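Local coordinates for phosphoribosylglycinamide synthetase (Anaerococcus prevotii, PDB 4DIM), which probably acts as an ATP-dependent ligase of the ATP-grasp family, binding ATP and a metal ion, at residues A[323-328]-A[386-391]; A[350-355]-A[376-381]. All blocks are in the same frame, centred on the assembly; numbering follows the deposited sequence.

Contact 1 (A[323-328]-A[386-391]); sequences AGLARM and KCKDKL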
ATOM      1  N   ALA A 323      14.718   0.193  14.417  1.00 83.13           N
ATOM      2  CA  ALA A 323      14.854   0.170  12.974  1.00 79.50           C
ATOM      3  C   ALA A 323      14.381  -1.217  12.469  1.00 81.17           C
ATOM      4  O   ALA A 323      14.454  -2.209  13.199  1.00 78.93           O
ATOM      5  CB  ALA A 323      16.285   0.454  12.562  1.00 81.50           C
ATOM      6  N   GLY A 324      13.775  -1.208  11.278  1.00 77.03           N
ATOM      7  CA  GLY A 324      13.291  -2.375  10.557  1.00 74.94           C
ATOM      8  C   GLY A 324      13.601  -2.281   9.066  1.00 76.67           C
ATOM      9  O   GLY A 324      13.706  -1.173   8.498  1.00 73.92           O
ATOM     10  N   LEU A 325      13.853  -3.459   8.452  1.00 72.60           N
ATOM     11  CA  LEU A 325      14.191  -3.612   7.028  1.00 72.11           C
ATOM     12  C   LEU A 325      13.498  -4.856   6.520  1.00 77.56           C
ATOM     13  O   LEU A 325      13.652  -5.923   7.105  1.00 79.52           O
ATOM     14  CB  LEU A 325      15.728  -3.708   6.813  1.00 74.44           C
ATOM     15  CG  LEU A 325      16.250  -4.020   5.382  1.00 80.14           C
ATOM     16  CD1 LEU A 325      15.822  -2.970   4.386  1.00 78.74           C
ATOM     17  CD2 LEU A 325      17.727  -4.135   5.349  1.00 85.33           C
ATOM     18  N   ALA A 326      12.747  -4.726   5.447  1.00 74.84           N
ATOM     19  CA  ALA A 326      12.022  -5.831   4.812  1.00 75.51           C
ATOM     20  C   ALA A 326      12.392  -5.859   3.382  1.00 81.82           C
ATOM     21  O   ALA A 326      12.318  -4.818   2.733  1.00 81.75           O
ATOM     22  CB  ALA A 326      10.518  -5.661   4.951  1.00 74.21           C
ATOM     23  N   ARG A 327      12.845  -7.003   2.893  1.00 81.12           N
ATOM     24  CA  ARG A 327      13.212  -7.142   1.501  1.00 83.29           C
ATOM     25  C   ARG A 327      12.681  -8.409   0.885  1.00 90.38           C
ATOM     26  O   ARG A 327      12.795  -9.489   1.477  1.00 89.12           O
ATOM     27  CB  ARG A 327      14.738  -7.151   1.403  1.00 88.00           C
ATOM     28  CG  ARG A 327      15.308  -5.770   1.411  1.00 93.10           C
ATOM     29  CD  ARG A 327      16.747  -5.827   1.012  1.00 94.44           C
ATOM     30  NE  ARG A 327      17.355  -4.518   1.208  1.00 81.49           N
ATOM     31  CZ  ARG A 327      18.636  -4.288   1.436  1.00 95.90           C
ATOM     32  NH1 ARG A 327      19.504  -5.297   1.492  1.00 95.71           N
ATOM     33  NH2 ARG A 327      19.065  -3.048   1.623  1.00 95.10           N
HETATM   34  N   MSE A 328      12.207  -8.292  -0.368  1.00 82.76           N
HETATM   35  CA  MSE A 328      11.816  -9.454  -1.155  1.00 84.40           C
HETATM   36  C   MSE A 328      13.082 -10.142  -1.652  1.00 88.20           C
HETATM   37  O   MSE A 328      14.028  -9.459  -2.050  1.00 86.78           O
HETATM   38  CB  MSE A 328      10.936  -9.075  -2.355  1.00 88.79           C
HETATM   39  CG  MSE A 328       9.664  -8.270  -1.999  1.00 99.31           C
HETATM   40 SE   MSE A 328       8.460  -8.963  -0.511  0.73109.94          SE
HETATM   41  CE  MSE A 328       8.872  -7.653   0.937  1.00103.20           C
ATOM     42  N   LYS A 386      22.919  -1.428  10.783  1.00 93.78           N
ATOM     43  CA  LYS A 386      23.031  -2.754  11.416  1.00 93.25           C
ATOM     44  C   LYS A 386      22.005  -3.732  10.792  1.00 92.71           C
ATOM     45  O   LYS A 386      22.346  -4.896  10.590  1.00 93.03           O
ATOM     46  CB  LYS A 386      22.851  -2.665  12.938  1.00 96.21           C
ATOM     47  CG  LYS A 386      23.904  -1.859  13.687  1.00106.67           C
ATOM     48  CD  LYS A 386      23.435  -1.434  15.087  1.00115.77           C
ATOM     49  CE  LYS A 386      24.572  -0.779  15.860  1.00131.11           C
ATOM     50  NZ  LYS A 386      24.187  -0.335  17.234  1.00138.60           N
ATOM     51  N   CYS A 387      20.797  -3.240  10.419  1.00 85.08           N
ATOM     52  CA  CYS A 387      19.773  -4.019   9.708  1.00 81.84           C
ATOM     53  C   CYS A 387      20.311  -4.513   8.391  1.00 88.78           C
ATOM     54  O   CYS A 387      20.167  -5.687   8.079  1.00 89.21           O
ATOM     55  CB  CYS A 387      18.510  -3.190   9.460  1.00 79.48           C
ATOM     56  SG  CYS A 387      17.460  -2.941  10.904  1.00 81.70           S
ATOM     57  N   LYS A 388      20.810  -3.575   7.562  1.00 87.50           N
ATOM     58  CA  LYS A 388      21.353  -3.873   6.228  1.00 87.57           C
ATOM     59  C   LYS A 388      22.498  -4.891   6.283  1.00 93.82           C
ATOM     60  O   LYS A 388      22.536  -5.794   5.445  1.00 95.10           O
ATOM     61  CB  LYS A 388      21.859  -2.608   5.543  1.00 90.17           C
ATOM     62  CG  LYS A 388      20.770  -1.652   5.087  1.00 90.67           C
ATOM     63  CD  LYS A 388      21.427  -0.307   4.781  1.00 91.91           C
ATOM     64  CE  LYS A 388      20.558   0.755   4.147  1.00103.23           C
ATOM     65  NZ  LYS A 388      21.059   2.127   4.461  1.00115.43           N
ATOM     66  N   ASP A 389      23.424  -4.744   7.246  1.00 90.71           N
ATOM     67  CA  ASP A 389      24.555  -5.676   7.412  1.00 91.56           C
ATOM     68  C   ASP A 389      24.026  -7.035   7.814  1.00 95.11           C
ATOM     69  O   ASP A 389      24.419  -8.027   7.221  1.00 96.25           O
ATOM     70  CB  ASP A 389      25.566  -5.162   8.445  1.00 95.48           C
ATOM     71  CG  ASP A 389      26.320  -3.906   8.030  1.00110.62           C
ATOM     72  OD1 ASP A 389      26.299  -3.564   6.818  1.00111.04           O
ATOM     73  OD2 ASP A 389      26.937  -3.259   8.917  1.00121.94           O
ATOM     74  N   LYS A 390      23.053  -7.074   8.738  1.00 89.82           N
ATOM     75  CA  LYS A 390      22.396  -8.314   9.156  1.00 88.85           C
ATOM     76  C   LYS A 390      21.706  -8.978   7.942  1.00 91.93           C
ATOM     77  O   LYS A 390      21.824 -10.182   7.750  1.00 92.52           O
ATOM     78  CB  LYS A 390      21.374  -8.024  10.301  1.00 89.87           C
ATOM     79  CG  LYS A 390      20.763  -9.239  10.959  1.00 98.52           C
ATOM     80  CD  LYS A 390      20.575  -9.073  12.482  1.00113.86           C
ATOM     81  CE  LYS A 390      21.787  -9.550  13.266  1.00138.98           C
ATOM     82  NZ  LYS A 390      21.734  -9.182  14.716  1.00150.13           N
ATOM     83  N   LEU A 391      21.058  -8.186   7.094  1.00 87.47           N
ATOM     84  CA  LEU A 391      20.356  -8.699   5.912  1.00 86.70           C
ATOM     85  C   LEU A 391      21.332  -9.314   4.894  1.00 91.69           C
ATOM     86  O   LEU A 391      21.030 -10.363   4.327  1.00 90.99           O
ATOM     87  CB  LEU A 391      19.538  -7.559   5.248  1.00 85.86           C
ATOM     88  CG  LEU A 391      18.164  -7.888   4.615  1.00 88.47           C
ATOM     89  CD1 LEU A 391      18.250  -8.960   3.567  1.00 91.44           C
ATOM     90  CD2 LEU A 391      17.168  -8.248   5.658  1.00 88.16           C
TER

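Contact 2 (A[350-355]-A[376-381]); sequences DIVEIT and QIIVKE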
ATOM      1  N   ASP A 350      16.447 -11.040  16.225  1.00113.49           N
ATOM      2  CA  ASP A 350      16.507  -9.864  15.346  1.00109.43           C
ATOM      3  C   ASP A 350      16.041 -10.230  13.921  1.00104.81           C
ATOM      4  O   ASP A 350      15.781  -9.336  13.133  1.00 98.74           O
ATOM      5  CB  ASP A 350      17.917  -9.223  15.328  1.00112.16           C
ATOM      6  CG  ASP A 350      18.225  -8.352  16.543  1.00128.23           C
ATOM      7  OD1 ASP A 350      17.321  -8.186  17.411  1.00129.07           O
ATOM      8  OD2 ASP A 350      19.370  -7.842  16.632  1.00136.99           O
ATOM      9  N   ILE A 351      15.910 -11.525  13.607  1.00 91.17           N
ATOM     10  CA  ILE A 351      15.329 -11.996  12.351  1.00 89.04           C
ATOM     11  C   ILE A 351      13.877 -12.233  12.692  1.00 92.84           C
ATOM     12  O   ILE A 351      13.543 -13.155  13.444  1.00 94.34           O
ATOM     13  CB  ILE A 351      16.009 -13.253  11.744  1.00 93.09           C
ATOM     14  CG1 ILE A 351      17.527 -13.048  11.579  1.00 93.83           C
ATOM     15  CG2 ILE A 351      15.373 -13.581  10.392  1.00 91.66           C
ATOM     16  CD1 ILE A 351      18.263 -14.244  11.160  1.00 97.67           C
ATOM     17  N   VAL A 352      13.036 -11.324  12.231  1.00 87.79           N
ATOM     18  CA  VAL A 352      11.608 -11.363  12.463  1.00 87.38           C
ATOM     19  C   VAL A 352      10.982 -12.424  11.573  1.00 92.70           C
ATOM     20  O   VAL A 352      10.096 -13.153  12.006  1.00 94.59           O
ATOM     21  CB  VAL A 352      11.017  -9.970  12.189  1.00 89.11           C
ATOM     22  CG1 VAL A 352       9.498 -10.006  12.192  1.00 88.48           C
ATOM     23  CG2 VAL A 352      11.564  -8.945  13.187  1.00 89.69           C
ATOM     24  N   GLU A 353      11.405 -12.477  10.315  1.00 89.30           N
ATOM     25  CA  GLU A 353      10.828 -13.404   9.363  1.00 89.64           C
ATOM     26  C   GLU A 353      11.789 -13.765   8.247  1.00 91.37           C
ATOM     27  O   GLU A 353      12.556 -12.918   7.802  1.00 88.81           O
ATOM     28  CB  GLU A 353       9.578 -12.773   8.747  1.00 90.56           C
ATOM     29  CG  GLU A 353       8.632 -13.772   8.136  1.00102.75           C
ATOM     30  CD  GLU A 353       7.549 -13.150   7.286  1.00122.41           C
ATOM     31  OE1 GLU A 353       6.753 -12.333   7.811  1.00117.18           O
ATOM     32  OE2 GLU A 353       7.502 -13.482   6.081  1.00119.33           O
ATOM     33  N   ILE A 354      11.768 -15.050   7.859  1.00 90.04           N
ATOM     34  CA  ILE A 354      12.439 -15.623   6.691  1.00 90.20           C
ATOM     35  C   ILE A 354      11.454 -16.599   6.138  1.00 97.77           C
ATOM     36  O   ILE A 354      11.311 -17.686   6.698  1.00101.49           O
ATOM     37  CB  ILE A 354      13.840 -16.281   6.885  1.00 92.96           C
ATOM     38  CG1 ILE A 354      14.926 -15.235   7.189  1.00 91.24           C
ATOM     39  CG2 ILE A 354      14.221 -17.055   5.600  1.00 93.91           C
ATOM     40  CD1 ILE A 354      16.274 -15.841   7.660  1.00 96.23           C
ATOM     41  N   THR A 355      10.723 -16.219   5.095  1.00 93.23           N
ATOM     42  CA  THR A 355       9.764 -17.143   4.503  1.00 94.00           C
ATOM     43  C   THR A 355      10.017 -17.272   3.033  1.00 92.65           C
ATOM     44  O   THR A 355      10.345 -16.289   2.364  1.00 88.15           O
ATOM     45  CB  THR A 355       8.312 -16.697   4.773  1.00105.94           C
ATOM     46  OG1 THR A 355       8.102 -15.394   4.243  1.00105.26           O
ATOM     47  CG2 THR A 355       7.953 -16.749   6.259  1.00106.10           C
ATOM     48  N   GLN A 376      10.731 -13.611   1.335  1.00 88.28           N
ATOM     49  CA  GLN A 376      10.948 -12.331   1.993  1.00 86.44           C
ATOM     50  C   GLN A 376      11.635 -12.509   3.319  1.00 88.78           C
ATOM     51  O   GLN A 376      11.471 -13.540   3.983  1.00 89.77           O
ATOM     52  CB  GLN A 376       9.639 -11.569   2.199  1.00 88.43           C
ATOM     53  CG  GLN A 376       8.699 -12.205   3.221  1.00 87.41           C
ATOM     54  CD  GLN A 376       7.328 -11.619   3.159  1.00 91.43           C
ATOM     55  OE1 GLN A 376       6.910 -11.017   2.177  1.00 87.79           O
ATOM     56  NE2 GLN A 376       6.562 -11.855   4.164  1.00 87.25           N
ATOM     57  N   ILE A 377      12.386 -11.472   3.696  1.00 83.67           N
ATOM     58  CA  ILE A 377      13.182 -11.378   4.907  1.00 82.92           C
ATOM     59  C   ILE A 377      12.795 -10.123   5.652  1.00 84.31           C
ATOM     60  O   ILE A 377      12.762  -9.050   5.057  1.00 80.54           O
ATOM     61  CB  ILE A 377      14.704 -11.325   4.572  1.00 86.73           C
ATOM     62  CG1 ILE A 377      15.171 -12.586   3.785  1.00 88.39           C
ATOM     63  CG2 ILE A 377      15.544 -11.126   5.855  1.00 87.47           C
ATOM     64  CD1 ILE A 377      16.469 -12.394   3.097  1.00 92.11           C
ATOM     65  N   ILE A 378      12.609 -10.242   6.974  1.00 82.31           N
ATOM     66  CA  ILE A 378      12.365  -9.105   7.829  1.00 80.45           C
ATOM     67  C   ILE A 378      13.328  -9.173   9.014  1.00 81.05           C
ATOM     68  O   ILE A 378      13.404 -10.175   9.715  1.00 78.33           O
ATOM     69  CB  ILE A 378      10.912  -8.942   8.309  1.00 83.43           C
ATOM     70  CG1 ILE A 378       9.928  -9.169   7.192  1.00 82.40           C
ATOM     71  CG2 ILE A 378      10.739  -7.524   8.927  1.00 85.58           C
ATOM     72  CD1 ILE A 378       8.572  -9.244   7.644  1.00 90.92           C
ATOM     73  N   VAL A 379      14.035  -8.063   9.233  1.00 78.74           N
ATOM     74  CA  VAL A 379      14.958  -7.887  10.347  1.00 78.41           C
ATOM     75  C   VAL A 379      14.630  -6.574  11.068  1.00 80.95           C
ATOM     76  O   VAL A 379      13.965  -5.697  10.497  1.00 75.86           O
ATOM     77  CB  VAL A 379      16.418  -7.942   9.931  1.00 81.46           C
ATOM     78  CG1 VAL A 379      16.710  -9.258   9.210  1.00 82.43           C
ATOM     79  CG2 VAL A 379      16.799  -6.747   9.067  1.00 80.42           C
ATOM     80  N   LYS A 380      15.041  -6.517  12.355  1.00 80.79           N
ATOM     81  CA  LYS A 380      14.930  -5.383  13.270  1.00 82.18           C
ATOM     82  C   LYS A 380      16.279  -5.238  13.989  1.00 91.57           C
ATOM     83  O   LYS A 380      16.931  -6.252  14.223  1.00 93.38           O
ATOM     84  CB  LYS A 380      13.756  -5.568  14.283  1.00 84.31           C
ATOM     85  CG  LYS A 380      13.876  -6.757  15.243  1.00 87.00           C
ATOM     86  CD  LYS A 380      12.712  -6.761  16.221  1.00 93.66           C
ATOM     87  CE  LYS A 380      12.586  -7.967  17.117  1.00 94.42           C
ATOM     88  NZ  LYS A 380      13.810  -8.231  17.937  1.00122.46           N
ATOM     89  N   GLU A 381      16.692  -4.011  14.358  1.00 90.28           N
ATOM     90  CA  GLU A 381      17.989  -3.755  15.027  1.00 92.28           C
ATOM     91  C   GLU A 381      18.023  -2.257  15.491  1.00 97.28           C
ATOM     92  O   GLU A 381      17.073  -1.551  15.207  1.00 95.06           O
ATOM     93  CB  GLU A 381      19.127  -4.112  14.040  1.00 93.20           C
ATOM     94  CG  GLU A 381      20.548  -4.105  14.565  1.00111.49           C
ATOM     95  CD  GLU A 381      20.956  -4.725  15.884  1.00123.70           C
ATOM     96  OE1 GLU A 381      21.576  -5.814  15.852  1.00119.38           O
ATOM     97  OE2 GLU A 381      20.893  -3.997  16.903  1.00108.57           O
TER

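Contact 1 (A[323-328]-A[386-391])
Leu-325 rises from the strand toward Lys-388 and Leu-391 of the helix, and its CD2 is the atom on which the packing turns. That methyl sits 3.7 Å from CA of Lys-388, against the helix backbone itself, while Leu-391 meets the same methyl from the next turn, its CG 3.8 Å from Leu-325 CD2. Lower on the side chain, CB of Leu-325 lies 3.9 Å from CB of Cys-387. CG of Leu-325 stands anti to the backbone N (chi1 174°), which carries CD2 past Cys-387 to the helix backbone at Lys-388 and to Leu-391. Cys-387 turns its sulfur the other way along the strand, where SG rests 4.0 Å from CB of Ala-323.

This is helix-on-sheet packing: helix 384-395 packs on one face of the large antiparallel sheet, and the axis of its segment 386-391 runs at 37° to that of strand 323-328, 8.3 Å away at the closest approach. The odd-numbered residues Ala-323, Leu-325 and Arg-327 face the helix, whereas CB of Ala-326 points away from it.

Arg-327 finishes the row. Its chain is extended, and CD2 of Leu-325, two residues back on the same strand, lies 4.0 Å from one face of the guanidinium, over its centre. Lys-388 crosses the arginine at a slant, with CG 4.1 Å from NH2 of Arg-327, and its extended chain carries the ammonium onward, so that aliphatic carbon rather than charge meets the guanidinium. The polar end of Arg-327 is anchored by a salt bridge from NE to OE1 of Glu-216.

Contact 2 (A[350-355]-A[376-381])
With CG anti to the backbone N (chi1 -159°) and the chain extended beyond it, Glu-353 reaches along the sheet surface to Gln-376, whose CG is tucked between its own backbone N and carbonyl carbon (chi1 69°). Together these torsions bring NE2 of Gln-376 within 2.7 Å of OE2 of Glu-353. The amide directs its N-H almost in its own plane to the syn side of the oxygen, approaching somewhat out of the carboxylate plane, with carboxylate and amide planes 42° apart. The hydroxyl OG1 of Thr-355 donates to the anti lone pair of Glu-353 OE2, also at 2.7 Å; two donors thus grip OE2, one on its syn and one on its anti side. Beside them, CD1 of Ile-378 packs 3.8 Å from CB of Glu-353. Losing this carboxylate to an alanine is likely to leave the Gln-376 amide and the Thr-355 hydroxyl without their shared acceptor, and the amide freer to turn.

The backbones pair as antiparallel strands interrupted by a classic beta bulge: Val-352 and Glu-353 both face Ile-378, whose O accepts from Val-352 N at 2.8 Å and from Glu-353 N at 3.1 Å. Glu-353 O in turn receives Ile-378 N, and reciprocal bonds join Thr-355 with Gln-376. Strand 351-356 is an outermost strand, within the chain, of the large antiparallel sheet, next to strand 375-381.

Within the bulge, Val-352 sets CG2 3.8 Å from CG of Lys-380, the two side chains crossing at about a right angle. Lys-380 then bends at its end, bringing NZ to a loose salt bridge with OD1 of Asp-350, 3.6 Å away; NZ is also hydrogen-bonded to the carbonyl of Asp-349.

How the contacts relate
Strand 375-381 joins the two contacts, whose centres are about 7 Å apart: it pairs with strand 351-356 in contact 2 and with strand 323-329 on its other edge, where Arg-327 N lies 3.0 Å from Ile-377 O and Leu-325 N 3.0 Å from Val-379 O, both probable hydrogen bonds. The chain then leads into helix 384-395, which packs in contact 1 and also touches this central strand, Leu-391 against Ile-377. Contact 2 is nested within the loop that contact 1 closes. On the other face of the sheet, helix 285-293 meets Ile-378 through Ile-291. The centre of each contact lies about 20 Å from the centre of the chain.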